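Local coordinates for protein putative sulfatase yidJ (Bacteroides fragilis, PDB 2QZU) that probably hydrolyses sulfate esters as a calcium-dependent member of the sulfatase family, its natural substrate not being established, at residues S206-Y211 against F222-S227; T411-L416 against A424-D429; D360-L365 against E377-F382; D144-R149 against T174-L179. All blocks are in the same frame, centred on the assembly; numbering follows the deposited sequence.

Contact 1: residues S206-Y211 against F222-S227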
loop_
_atom_site.group_PDB
_atom_site.type_symbol
_atom_site.label_atom_id
_atom_site.label_comp_id
_atom_site.label_asym_id
_atom_site.label_seq_id
_atom_site.Cartn_x
_atom_site.Cartn_y
_atom_site.Cartn_z
ATOM N N SER A 206 -15.194 -21.096 0.595
ATOM C CA SER A 206 -16.058 -21.710 -0.408
ATOM C C SER A 206 -15.457 -23.011 -0.929
ATOM O O SER A 206 -16.173 -23.991 -1.129
ATOM C CB SER A 206 -16.302 -20.757 -1.577
ATOM O OG SER A 206 -17.123 -19.681 -1.170
ATOM N N LYS A 207 -14.143 -23.027 -1.141
ATOM C CA LYS A 207 -13.487 -24.237 -1.630
ATOM C C LYS A 207 -13.434 -25.295 -0.527
ATOM O O LYS A 207 -13.492 -26.493 -0.804
ATOM C CB LYS A 207 -12.070 -23.927 -2.124
ATOM C CG LYS A 207 -12.006 -22.916 -3.267
ATOM C CD LYS A 207 -12.854 -23.327 -4.472
ATOM C CE LYS A 207 -12.312 -24.574 -5.158
ATOM N NZ LYS A 207 -13.097 -24.924 -6.380
ATOM N N ALA A 208 -13.319 -24.853 0.724
ATOM C CA ALA A 208 -13.283 -25.786 1.850
ATOM C C ALA A 208 -14.647 -26.459 1.980
ATOM O O ALA A 208 -14.738 -27.640 2.303
ATOM C CB ALA A 208 -12.938 -25.050 3.141
ATOM N N ILE A 209 -15.706 -25.694 1.721
ATOM C CA ILE A 209 -17.067 -26.217 1.796
ATOM C C ILE A 209 -17.272 -27.280 0.718
ATOM O O ILE A 209 -17.843 -28.338 0.980
ATOM C CB ILE A 209 -18.097 -25.068 1.651
ATOM C CG1 ILE A 209 -18.049 -24.196 2.913
ATOM C CG2 ILE A 209 -19.499 -25.625 1.428
ATOM C CD1 ILE A 209 -18.920 -22.958 2.854
ATOM N N GLU A 210 -16.798 -27.013 -0.494
ATOM C CA GLU A 210 -16.936 -28.000 -1.556
ATOM C C GLU A 210 -16.197 -29.277 -1.168
ATOM O O GLU A 210 -16.709 -30.382 -1.368
ATOM C CB GLU A 210 -16.385 -27.454 -2.874
ATOM C CG GLU A 210 -17.086 -26.186 -3.323
ATOM C CD GLU A 210 -16.647 -25.726 -4.696
ATOM O OE1 GLU A 210 -15.441 -25.828 -5.001
ATOM O OE2 GLU A 210 -17.509 -25.252 -5.464
ATOM N N TYR A 211 -15.001 -29.130 -0.607
ATOM C CA TYR A 211 -14.220 -30.294 -0.195
ATOM C C TYR A 211 -14.983 -31.087 0.865
ATOM O O TYR A 211 -15.111 -32.308 0.776
ATOM C CB TYR A 211 -12.871 -29.862 0.385
ATOM C CG TYR A 211 -11.952 -31.029 0.671
ATOM C CD1 TYR A 211 -11.250 -31.653 -0.357
ATOM C CD2 TYR A 211 -11.796 -31.517 1.966
ATOM C CE1 TYR A 211 -10.412 -32.734 -0.104
ATOM C CE2 TYR A 211 -10.960 -32.601 2.232
ATOM C CZ TYR A 211 -10.272 -33.202 1.191
ATOM O OH TYR A 211 -9.437 -34.268 1.439
ATOM N N PHE A 222 -10.717 -37.911 6.556
ATOM C CA PHE A 222 -10.090 -36.839 5.795
ATOM C C PHE A 222 -9.429 -35.823 6.715
ATOM O O PHE A 222 -9.770 -35.710 7.897
ATOM C CB PHE A 222 -11.109 -36.116 4.897
ATOM C CG PHE A 222 -12.105 -35.268 5.647
ATOM C CD1 PHE A 222 -13.276 -35.825 6.155
ATOM C CD2 PHE A 222 -11.880 -33.904 5.828
ATOM C CE1 PHE A 222 -14.214 -35.035 6.827
ATOM C CE2 PHE A 222 -12.811 -33.106 6.499
ATOM C CZ PHE A 222 -13.980 -33.673 7.000
ATOM N N ALA A 223 -8.459 -35.107 6.159
ATOM C CA ALA A 223 -7.749 -34.054 6.869
ATOM C C ALA A 223 -7.713 -32.884 5.900
ATOM O O ALA A 223 -7.305 -33.037 4.747
ATOM C CB ALA A 223 -6.323 -34.495 7.220
ATOM N N LEU A 224 -8.158 -31.721 6.359
ATOM C CA LEU A 224 -8.161 -30.533 5.520
ATOM C C LEU A 224 -7.554 -29.362 6.270
ATOM O O LEU A 224 -7.883 -29.117 7.432
ATOM C CB LEU A 224 -9.594 -30.171 5.095
ATOM C CG LEU A 224 -9.787 -28.832 4.365
ATOM C CD1 LEU A 224 -9.232 -28.935 2.953
ATOM C CD2 LEU A 224 -11.271 -28.463 4.318
ATOM N N VAL A 225 -6.648 -28.654 5.611
ATOM C CA VAL A 225 -6.044 -27.473 6.202
ATOM C C VAL A 225 -6.573 -26.279 5.419
ATOM O O VAL A 225 -6.614 -26.306 4.188
ATOM C CB VAL A 225 -4.497 -27.469 6.084
ATOM C CG1 VAL A 225 -3.951 -26.130 6.566
ATOM C CG2 VAL A 225 -3.899 -28.608 6.892
ATOM N N VAL A 226 -7.009 -25.248 6.131
ATOM C CA VAL A 226 -7.484 -24.026 5.498
ATOM C C VAL A 226 -6.599 -22.948 6.127
ATOM O O VAL A 226 -6.748 -22.619 7.300
ATOM C CB VAL A 226 -8.973 -23.750 5.808
ATOM C CG1 VAL A 226 -9.424 -22.487 5.095
ATOM C CG2 VAL A 226 -9.823 -24.932 5.361
ATOM N N SER A 227 -5.664 -22.433 5.333
ATOM C CA SER A 227 -4.701 -21.433 5.780
ATOM C C SER A 227 -5.023 -20.056 5.197
ATOM O O SER A 227 -4.633 -19.740 4.071
ATOM C CB SER A 227 -3.298 -21.882 5.357
ATOM O OG SER A 227 -2.303 -20.956 5.750
#

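Contact 2: residues T411-L416 against A424-D429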
loop_
_atom_site.group_PDB
_atom_site.type_symbol
_atom_site.label_atom_id
_atom_site.label_comp_id
_atom_site.label_asym_id
_atom_site.label_seq_id
_atom_site.Cartn_x
_atom_site.Cartn_y
_atom_site.Cartn_z
ATOM N N THR A 411 24.420 -16.381 15.704
ATOM C CA THR A 411 23.840 -15.102 16.106
ATOM C C THR A 411 22.333 -15.259 16.225
ATOM O O THR A 411 21.704 -15.882 15.375
ATOM C CB THR A 411 24.154 -13.994 15.076
ATOM O OG1 THR A 411 25.564 -13.745 15.066
ATOM C CG2 THR A 411 23.423 -12.699 15.431
ATOM N N GLY A 412 21.762 -14.699 17.286
ATOM C CA GLY A 412 20.329 -14.798 17.468
ATOM C C GLY A 412 19.903 -14.854 18.922
ATOM O O GLY A 412 20.683 -14.560 19.827
ATOM N N TYR A 413 18.648 -15.235 19.133
ATOM C CA TYR A 413 18.069 -15.342 20.466
ATOM C C TYR A 413 17.622 -16.757 20.777
ATOM O O TYR A 413 17.217 -17.501 19.886
ATOM C CB TYR A 413 16.801 -14.491 20.581
ATOM C CG TYR A 413 16.969 -13.001 20.684
ATOM C CD1 TYR A 413 17.298 -12.396 21.900
ATOM C CD2 TYR A 413 16.729 -12.182 19.583
ATOM C CE1 TYR A 413 17.373 -11.007 22.013
ATOM C CE2 TYR A 413 16.806 -10.798 19.683
ATOM C CZ TYR A 413 17.126 -10.217 20.901
ATOM O OH TYR A 413 17.202 -8.844 20.999
ATOM N N ARG A 414 17.678 -17.106 22.055
ATOM C CA ARG A 414 17.149 -18.378 22.537
ATOM C C ARG A 414 16.532 -17.997 23.874
ATOM O O ARG A 414 17.099 -17.197 24.621
ATOM C CB ARG A 414 18.235 -19.440 22.730
ATOM C CG ARG A 414 18.842 -19.935 21.432
ATOM C CD ARG A 414 17.833 -20.646 20.525
ATOM N NE ARG A 414 18.527 -21.268 19.401
ATOM C CZ ARG A 414 19.075 -20.598 18.390
ATOM N NH1 ARG A 414 18.998 -19.274 18.345
ATOM N NH2 ARG A 414 19.741 -21.250 17.446
ATOM N N GLY A 415 15.359 -18.536 24.168
ATOM C CA GLY A 415 14.731 -18.188 25.426
ATOM C C GLY A 415 13.744 -19.216 25.919
ATOM O O GLY A 415 13.569 -20.276 25.320
ATOM N N LEU A 416 13.099 -18.886 27.030
ATOM C CA LEU A 416 12.107 -19.751 27.644
ATOM C C LEU A 416 10.943 -18.906 28.147
ATOM O O LEU A 416 11.131 -17.763 28.562
ATOM C CB LEU A 416 12.723 -20.504 28.826
ATOM C CG LEU A 416 13.878 -21.474 28.581
ATOM C CD1 LEU A 416 14.452 -21.912 29.926
ATOM C CD2 LEU A 416 13.395 -22.671 27.781
ATOM N N ALA A 424 15.199 -14.548 27.920
ATOM C CA ALA A 424 15.859 -14.692 26.633
ATOM C C ALA A 424 17.286 -14.179 26.687
ATOM O O ALA A 424 17.597 -13.245 27.427
ATOM C CB ALA A 424 15.085 -13.945 25.563
ATOM N N VAL A 425 18.157 -14.816 25.915
ATOM C CA VAL A 425 19.546 -14.393 25.833
ATOM C C VAL A 425 19.860 -14.182 24.364
ATOM O O VAL A 425 19.313 -14.868 23.493
ATOM C CB VAL A 425 20.533 -15.445 26.415
ATOM C CG1 VAL A 425 20.219 -15.701 27.882
ATOM C CG2 VAL A 425 20.478 -16.738 25.613
ATOM N N HIS A 426 20.715 -13.212 24.082
ATOM C CA HIS A 426 21.102 -12.949 22.710
ATOM C C HIS A 426 22.582 -13.232 22.561
ATOM O O HIS A 426 23.361 -13.026 23.490
ATOM C CB HIS A 426 20.812 -11.497 22.321
ATOM C CG HIS A 426 21.173 -11.179 20.904
ATOM N ND1 HIS A 426 22.433 -10.764 20.528
ATOM C CD2 HIS A 426 20.452 -11.269 19.760
ATOM C CE1 HIS A 426 22.474 -10.613 19.217
ATOM N NE2 HIS A 426 21.285 -10.913 18.727
ATOM N N ALA A 427 22.963 -13.725 21.389
ATOM C CA ALA A 427 24.358 -14.022 21.122
ATOM C C ALA A 427 24.731 -13.479 19.757
ATOM O O ALA A 427 23.905 -13.423 18.845
ATOM C CB ALA A 427 24.599 -15.530 21.158
ATOM N N THR A 428 25.983 -13.061 19.636
ATOM C CA THR A 428 26.510 -12.554 18.380
ATOM C C THR A 428 27.788 -13.353 18.169
ATOM O O THR A 428 28.699 -13.307 18.996
ATOM C CB THR A 428 26.838 -11.047 18.461
ATOM O OG1 THR A 428 25.635 -10.306 18.703
ATOM C CG2 THR A 428 27.464 -10.566 17.156
ATOM N N ASP A 429 27.831 -14.110 17.076
ATOM C CA ASP A 429 28.983 -14.950 16.757
ATOM C C ASP A 429 29.400 -15.877 17.901
ATOM O O ASP A 429 30.591 -16.054 18.172
ATOM C CB ASP A 429 30.171 -14.090 16.321
ATOM C CG ASP A 429 29.935 -13.407 14.989
ATOM O OD1 ASP A 429 29.587 -14.108 14.017
ATOM O OD2 ASP A 429 30.100 -12.171 14.912
#

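Contact 3: residues D360-L365 against E377-F382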
loop_
_atom_site.group_PDB
_atom_site.type_symbol
_atom_site.label_atom_id
_atom_site.label_comp_id
_atom_site.label_asym_id
_atom_site.label_seq_id
_atom_site.Cartn_x
_atom_site.Cartn_y
_atom_site.Cartn_z
ATOM N N ASP A 360 3.463 -27.936 18.750
ATOM C CA ASP A 360 3.139 -29.166 19.466
ATOM C C ASP A 360 1.981 -29.912 18.819
ATOM O O ASP A 360 1.698 -31.056 19.179
ATOM C CB ASP A 360 2.772 -28.867 20.923
ATOM C CG ASP A 360 3.904 -28.219 21.688
ATOM O OD1 ASP A 360 5.080 -28.541 21.398
ATOM O OD2 ASP A 360 3.616 -27.400 22.590
ATOM N N LEU A 361 1.315 -29.274 17.860
ATOM C CA LEU A 361 0.164 -29.900 17.220
ATOM C C LEU A 361 0.442 -31.190 16.443
ATOM O O LEU A 361 -0.439 -32.042 16.339
ATOM C CB LEU A 361 -0.564 -28.877 16.336
ATOM C CG LEU A 361 -1.268 -27.783 17.154
ATOM C CD1 LEU A 361 -1.832 -26.717 16.228
ATOM C CD2 LEU A 361 -2.383 -28.399 17.994
ATOM N N TYR A 362 1.657 -31.348 15.919
ATOM C CA TYR A 362 2.019 -32.560 15.175
ATOM C C TYR A 362 1.855 -33.794 16.085
ATOM O O TYR A 362 0.978 -34.628 15.848
ATOM C CB TYR A 362 3.464 -32.430 14.656
ATOM C CG TYR A 362 3.991 -33.529 13.745
ATOM C CD1 TYR A 362 3.780 -34.881 14.028
ATOM C CD2 TYR A 362 4.813 -33.209 12.662
ATOM C CE1 TYR A 362 4.380 -35.882 13.257
ATOM C CE2 TYR A 362 5.417 -34.194 11.894
ATOM C CZ TYR A 362 5.200 -35.528 12.192
ATOM O OH TYR A 362 5.806 -36.496 11.426
ATOM N N PRO A 363 2.675 -33.919 17.149
ATOM C CA PRO A 363 2.492 -35.106 17.995
ATOM C C PRO A 363 1.161 -35.132 18.754
ATOM O O PRO A 363 0.555 -36.192 18.919
ATOM C CB PRO A 363 3.694 -35.050 18.936
ATOM C CG PRO A 363 3.910 -33.582 19.101
ATOM C CD PRO A 363 3.747 -33.057 17.683
ATOM N N THR A 364 0.708 -33.967 19.203
ATOM C CA THR A 364 -0.544 -33.876 19.950
ATOM C C THR A 364 -1.749 -34.373 19.153
ATOM O O THR A 364 -2.497 -35.229 19.627
ATOM C CB THR A 364 -0.795 -32.425 20.425
ATOM O OG1 THR A 364 0.300 -32.002 21.249
ATOM C CG2 THR A 364 -2.090 -32.334 21.236
ATOM N N LEU A 365 -1.936 -33.854 17.941
ATOM C CA LEU A 365 -3.072 -34.273 17.121
ATOM C C LEU A 365 -2.964 -35.737 16.699
ATOM O O LEU A 365 -3.934 -36.486 16.784
ATOM C CB LEU A 365 -3.196 -33.379 15.883
ATOM C CG LEU A 365 -3.644 -31.933 16.146
ATOM C CD1 LEU A 365 -3.476 -31.097 14.883
ATOM C CD2 LEU A 365 -5.101 -31.925 16.602
ATOM N N GLU A 377 10.628 -40.611 15.235
ATOM C CA GLU A 377 11.550 -40.427 16.349
ATOM C C GLU A 377 12.197 -39.050 16.219
ATOM O O GLU A 377 12.763 -38.522 17.174
ATOM C CB GLU A 377 12.626 -41.518 16.319
ATOM C CG GLU A 377 13.703 -41.382 17.383
ATOM C CD GLU A 377 13.148 -41.448 18.792
ATOM O OE1 GLU A 377 12.532 -42.477 19.144
ATOM O OE2 GLU A 377 13.329 -40.470 19.550
ATOM N N THR A 378 12.093 -38.468 15.030
ATOM C CA THR A 378 12.677 -37.160 14.761
ATOM C C THR A 378 11.870 -35.997 15.347
ATOM O O THR A 378 12.379 -34.884 15.462
ATOM C CB THR A 378 12.856 -36.939 13.237
ATOM O OG1 THR A 378 13.580 -35.723 13.012
ATOM C CG2 THR A 378 11.503 -36.851 12.537
ATOM N N VAL A 379 10.616 -36.251 15.717
ATOM C CA VAL A 379 9.771 -35.201 16.289
ATOM C C VAL A 379 10.268 -34.794 17.682
ATOM O O VAL A 379 10.499 -35.639 18.551
ATOM C CB VAL A 379 8.291 -35.659 16.344
ATOM C CG1 VAL A 379 7.451 -34.678 17.153
ATOM C CG2 VAL A 379 7.743 -35.761 14.924
ATOM N N GLN A 380 10.428 -33.486 17.879
ATOM C CA GLN A 380 10.941 -32.935 19.136
ATOM C C GLN A 380 9.930 -32.206 20.016
ATOM O O GLN A 380 10.157 -32.044 21.215
ATOM C CB GLN A 380 12.079 -31.953 18.842
ATOM C CG GLN A 380 13.230 -32.516 18.032
ATOM C CD GLN A 380 14.259 -31.448 17.705
ATOM O OE1 GLN A 380 13.978 -30.503 16.962
ATOM N NE2 GLN A 380 15.456 -31.587 18.268
ATOM N N THR A 381 8.828 -31.750 19.429
ATOM C CA THR A 381 7.832 -31.000 20.188
ATOM C C THR A 381 7.011 -31.830 21.187
ATOM O O THR A 381 7.045 -33.064 21.168
ATOM C CB THR A 381 6.904 -30.225 19.232
ATOM O OG1 THR A 381 6.230 -31.139 18.361
ATOM C CG2 THR A 381 7.728 -29.255 18.383
ATOM N N PHE A 382 6.282 -31.143 22.064
ATOM C CA PHE A 382 5.488 -31.801 23.105
ATOM C C PHE A 382 4.208 -32.503 22.653
ATOM O O PHE A 382 3.410 -31.938 21.907
ATOM C CB PHE A 382 5.100 -30.801 24.203
ATOM C CG PHE A 382 6.269 -30.161 24.902
ATOM C CD1 PHE A 382 6.804 -28.960 24.437
ATOM C CD2 PHE A 382 6.814 -30.743 26.043
ATOM C CE1 PHE A 382 7.866 -28.348 25.100
ATOM C CE2 PHE A 382 7.877 -30.140 26.713
ATOM C CZ PHE A 382 8.402 -28.938 26.243
#

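Contact 4: residues D144-R149 against T174-L179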
loop_
_atom_site.group_PDB
_atom_site.type_symbol
_atom_site.label_atom_id
_atom_site.label_comp_id
_atom_site.label_asym_id
_atom_site.label_seq_id
_atom_site.Cartn_x
_atom_site.Cartn_y
_atom_site.Cartn_z
ATOM N N ASP A 144 5.415 -14.979 -11.919
ATOM C CA ASP A 144 4.947 -13.611 -12.118
ATOM C C ASP A 144 3.885 -12.996 -11.200
ATOM O O ASP A 144 2.781 -12.680 -11.648
ATOM C CB ASP A 144 4.510 -13.461 -13.584
ATOM C CG ASP A 144 4.281 -12.017 -13.986
ATOM O OD1 ASP A 144 5.074 -11.150 -13.563
ATOM O OD2 ASP A 144 3.318 -11.752 -14.739
ATOM N N THR A 145 4.216 -12.821 -9.921
ATOM C CA THR A 145 3.302 -12.161 -8.983
ATOM C C THR A 145 4.030 -10.921 -8.469
ATOM O O THR A 145 5.260 -10.864 -8.503
ATOM C CB THR A 145 2.883 -13.067 -7.796
ATOM O OG1 THR A 145 4.042 -13.611 -7.163
ATOM C CG2 THR A 145 1.975 -14.189 -8.286
ATOM N N TYR A 146 3.276 -9.932 -7.995
ATOM C CA TYR A 146 3.867 -8.671 -7.544
ATOM C C TYR A 146 4.998 -8.765 -6.522
ATOM O O TYR A 146 5.953 -7.986 -6.585
ATOM C CB TYR A 146 2.781 -7.733 -6.997
ATOM C CG TYR A 146 2.415 -8.010 -5.561
ATOM C CD1 TYR A 146 1.512 -9.020 -5.238
ATOM C CD2 TYR A 146 3.037 -7.318 -4.521
ATOM C CE1 TYR A 146 1.245 -9.342 -3.916
ATOM C CE2 TYR A 146 2.782 -7.634 -3.200
ATOM C CZ TYR A 146 1.884 -8.654 -2.905
ATOM O OH TYR A 146 1.660 -9.030 -1.607
ATOM N N ASN A 147 4.897 -9.702 -5.580
ATOM C CA ASN A 147 5.922 -9.839 -4.551
ATOM C C ASN A 147 7.181 -10.577 -4.994
ATOM O O ASN A 147 8.003 -10.973 -4.168
ATOM C CB ASN A 147 5.330 -10.484 -3.289
ATOM C CG ASN A 147 4.624 -11.810 -3.559
ATOM O OD1 ASN A 147 4.287 -12.142 -4.696
ATOM N ND2 ASN A 147 4.377 -12.565 -2.493
ATOM N N ASN A 148 7.327 -10.751 -6.303
ATOM C CA ASN A 148 8.502 -11.408 -6.860
ATOM C C ASN A 148 9.256 -10.443 -7.765
ATOM O O ASN A 148 10.241 -10.811 -8.406
ATOM C CB ASN A 148 8.105 -12.660 -7.638
ATOM C CG ASN A 148 7.864 -13.849 -6.733
ATOM O OD1 ASN A 148 7.944 -13.738 -5.504
ATOM N ND2 ASN A 148 7.574 -14.995 -7.331
ATOM N N ARG A 149 8.777 -9.204 -7.813
ATOM C CA ARG A 149 9.411 -8.157 -8.605
ATOM C C ARG A 149 10.372 -7.415 -7.681
ATOM O O ARG A 149 10.064 -7.181 -6.511
ATOM C CB ARG A 149 8.370 -7.168 -9.140
ATOM C CG ARG A 149 7.366 -7.742 -10.130
ATOM C CD ARG A 149 8.045 -8.261 -11.392
ATOM N NE ARG A 149 7.076 -8.753 -12.370
ATOM C CZ ARG A 149 6.529 -8.010 -13.330
ATOM N NH1 ARG A 149 6.856 -6.730 -13.452
ATOM N NH2 ARG A 149 5.653 -8.547 -14.170
ATOM N N THR A 174 3.192 -17.227 -0.842
ATOM C CA THR A 174 2.759 -16.095 -0.033
ATOM C C THR A 174 2.365 -14.998 -1.015
ATOM O O THR A 174 2.928 -14.901 -2.106
ATOM C CB THR A 174 3.833 -15.618 0.985
ATOM O OG1 THR A 174 3.206 -14.762 1.955
ATOM C CG2 THR A 174 4.965 -14.873 0.300
ATOM N N TYR A 175 1.370 -14.200 -0.640
ATOM C CA TYR A 175 0.828 -13.143 -1.498
ATOM C C TYR A 175 -0.154 -12.409 -0.593
ATOM O O TYR A 175 -1.039 -13.041 -0.007
ATOM C CB TYR A 175 0.092 -13.795 -2.667
ATOM C CG TYR A 175 -0.598 -12.854 -3.624
ATOM C CD1 TYR A 175 0.047 -12.393 -4.774
ATOM C CD2 TYR A 175 -1.921 -12.474 -3.412
ATOM C CE1 TYR A 175 -0.624 -11.580 -5.694
ATOM C CE2 TYR A 175 -2.590 -11.667 -4.314
ATOM C CZ TYR A 175 -1.944 -11.228 -5.452
ATOM O OH TYR A 175 -2.640 -10.464 -6.359
ATOM N N ASP A 176 -0.039 -11.084 -0.516
ATOM C CA ASP A 176 -0.866 -10.330 0.417
ATOM C C ASP A 176 -1.919 -9.347 -0.066
ATOM O O ASP A 176 -2.441 -8.574 0.738
ATOM C CB ASP A 176 0.052 -9.628 1.424
ATOM C CG ASP A 176 1.108 -10.564 1.996
ATOM O OD1 ASP A 176 0.797 -11.755 2.187
ATOM O OD2 ASP A 176 2.244 -10.117 2.262
ATOM N N TYR A 177 -2.236 -9.361 -1.359
ATOM C CA TYR A 177 -3.280 -8.476 -1.868
ATOM C C TYR A 177 -4.557 -9.319 -1.762
ATOM O O TYR A 177 -4.977 -9.963 -2.722
ATOM C CB TYR A 177 -3.003 -8.091 -3.323
ATOM C CG TYR A 177 -3.992 -7.084 -3.857
ATOM C CD1 TYR A 177 -3.946 -5.750 -3.447
ATOM C CD2 TYR A 177 -5.012 -7.478 -4.720
ATOM C CE1 TYR A 177 -4.901 -4.832 -3.881
ATOM C CE2 TYR A 177 -5.970 -6.572 -5.161
ATOM C CZ TYR A 177 -5.911 -5.252 -4.735
ATOM O OH TYR A 177 -6.876 -4.365 -5.153
ATOM N N HIS A 178 -5.154 -9.309 -0.571
ATOM C CA HIS A 178 -6.344 -10.106 -0.255
ATOM C C HIS A 178 -7.568 -9.966 -1.153
ATOM O O HIS A 178 -8.364 -10.904 -1.262
ATOM C CB HIS A 178 -6.776 -9.826 1.184
ATOM C CG HIS A 178 -5.669 -9.949 2.180
ATOM N ND1 HIS A 178 -5.496 -9.051 3.213
ATOM C CD2 HIS A 178 -4.688 -10.872 2.316
ATOM C CE1 HIS A 178 -4.455 -9.414 3.939
ATOM N NE2 HIS A 178 -3.946 -10.517 3.419
ATOM N N LEU A 179 -7.724 -8.805 -1.782
ATOM C CA LEU A 179 -8.876 -8.547 -2.645
ATOM C C LEU A 179 -8.821 -9.249 -4.001
ATOM O O LEU A 179 -9.834 -9.346 -4.694
ATOM C CB LEU A 179 -9.046 -7.039 -2.850
ATOM C CG LEU A 179 -9.216 -6.212 -1.570
ATOM C CD1 LEU A 179 -9.263 -4.730 -1.910
ATOM C CD2 LEU A 179 -10.479 -6.640 -0.847
HETATM O O HOH W 1 3.591 -8.994 -0.066
#

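Contact 1: residues S206-Y211 against F222-S227
Tyr-211 and Leu-224 make the main grip between the helix 206-211 and the strand 222-227, their side chains reaching out from opposite sides and overlapping along their lengths. The leucine methyl CD1 lies over one face of the tyrosine ring, 4.2 Å from the ring centroid and 28° off the normal, a CH-pi contact. Tyr-211 is placed for this by its first torsion: CG is trans to the backbone N (chi1 -173°), which carries the ring from the helix toward the strand. Its edge is used as well, since CE2 of Tyr-211 stands 3.9 Å from CD2 of Phe-222, which lies near the tyrosine plane. The second leucine methyl turns toward the helix, so that CD2 of Leu-224 reaches CB of Ala-208 at 4.0 Å. Two residues further along the strand, CG2 of Val-226 meets the same CB of Ala-208 at 3.8 Å. The small alanine thus serves two branched residues and allows the backbones to close to 7.1 Å between CA of Ala-208 and CA of Val-226. Ile-293 of helix 267-299 touches both Ala-208 and Val-226, while His-168 lays its ring near Tyr-211. With the helix running antiparallel to the strand at 173°, this apolar packing is that of a helix leading into the next parallel strand of an alpha/beta sandwich, the core fold of sulfatases and the alkaline phosphatase clan.

Contact 2: residues T411-L416 against A424-D429
Gly-412 and Arg-414 pair with Ala-427 and Val-425 through four backbone hydrogen bonds, two for each antiparallel hydrogen-bonded pair, in a hairpin whose strands run at 162°. Between them, Tyr-413 and His-426 form a non-hydrogen-bonded pair with both side chains on the same face. The imidazole turns its edge to the phenol ring: CD2 of His-426 sits 3.5 Å above the plane of the Tyr-413 ring, over its centre, and the two planes stand at 71°. That T-shaped pair depends on the histidine torsion, with CG opposite the backbone N (chi1 -179°). O of Gly-412 lies over one face of the imidazole, 3.3 Å from CD2 of His-426. On the opposite face of the sheet, Arg-414 leads away from the hairpin to a salt bridge with Asp-474, and its NH1 returns to its own strand, 2.9 Å from O of Tyr-413. Just past the end of strand 424-428, N of Asp-429 donates to OG1 of Thr-411 at 3.1 Å in a nearly straight bond. Backbone bonds therefore set the pairing, the aromatic pair adds cohesion on one face, and a side-chain hydroxyl takes over from the main chain as acceptor beyond the last backbone pair.

Contact 3: residues D360-L365 against E377-F382
This is a buried contact of mixed polar and apolar character, in which the loop 377-382 folds back over the first turn of the helix it follows, 361-368. Asp-360 and Phe-382 anchor one end. Their side chains lie alongside each other and point the same way, and N of Phe-382 donates to OD1 of Asp-360 at 2.9 Å. The bond is bent, 142° at the hydrogen, and reaches the oxygen from above the carboxylate plane. The same OD1 lies at the edge of the Phe-382 ring, whose plane stands 89° from the carboxylate. The other oxygen, OD2, is held by Gln-399 and the backbone N of Ala-357, which together fix the rotation of the group. The helix packs on the central mixed sheet of the sulfatase fold through Leu-361 and Leu-365, both against Phe-32, so the loop covers residues on other sides of the helix. There CG2 of Val-379 rests over one face of Tyr-362, 3.9 Å from the ring centroid and offset toward the rim, while CG1 of Val-379 approaches CD of Pro-363 at 4.1 Å. Thr-381 crosses Pro-363 at about a right angle, its OG1 3.2 Å from the proline CD, and that hydroxyl is hydrogen-bonded to O of Ala-359. OG1 of Thr-364 donates back to O of Asp-360 at 2.7 Å, an oxygen that also accepts from N of Thr-364.

Contact 4: residues D144-R149 against T174-L179
Tyr-146 and Tyr-175 meet as an offset edge-to-face pair between two loops that flank strand 168-172, the outermost strand at one end of the central sheet of the sulfatase fold. The edge belongs to Tyr-146: its CE1 stands 3.3 Å above the plane of the Tyr-175 ring, toward the rim, with the planes 72° apart. A first torsion of 83° tucks CG of Tyr-146 in over its own backbone, which turns the ring edge-on to Tyr-175. Thr-145 adds CB at the edge of the same Tyr-175 ring, whose own hydroxyl is bound to O of Lys-180.

Two direct hydrogen bonds join the loops. N of Asp-176 donates to OH of Tyr-146 at 2.9 Å, and ND2 of Asn-147 donates to O of Thr-174 at 2.8 Å, arriving above the carbonyl plane. The Asn-147 amide is steadied from its other end, as OG1 of Thr-145 donates to OD1 of Asn-147. A second subunit also reaches this region, with Lys-24 of that subunit bound to O of Tyr-146.

Water completes the polar side. The Tyr-146 hydroxyl, already an acceptor from Asp-176, donates to a water, and that water donates in turn to OD2 of Asp-176, its oxygen 2.9 Å from OD2.

In the fold
Along the chain the order is contact 4, contact 1, contact 3, contact 2, each closing before the next opens. Contact 1 contributes strand 222-228 to the eight-stranded mixed sheet, and the loops of contact 4 flank strand 168-172 at one end of that sheet; their centres are about 22 Å apart. Contact 3 packs a loop on helix 361-368, which rests on the same sheet by another side, and its centre is about 23 Å from that of contact 1. Contact 2 belongs to a separate four-stranded antiparallel sheet, about 39 Å from contact 1 between centres and on the opposite side of the chain's centre. Contact 3 lies between them along the chain, about 8 Å from each by nearest atoms. Only contact 4 is touched by the second subunit, so it lies at the dimer interface.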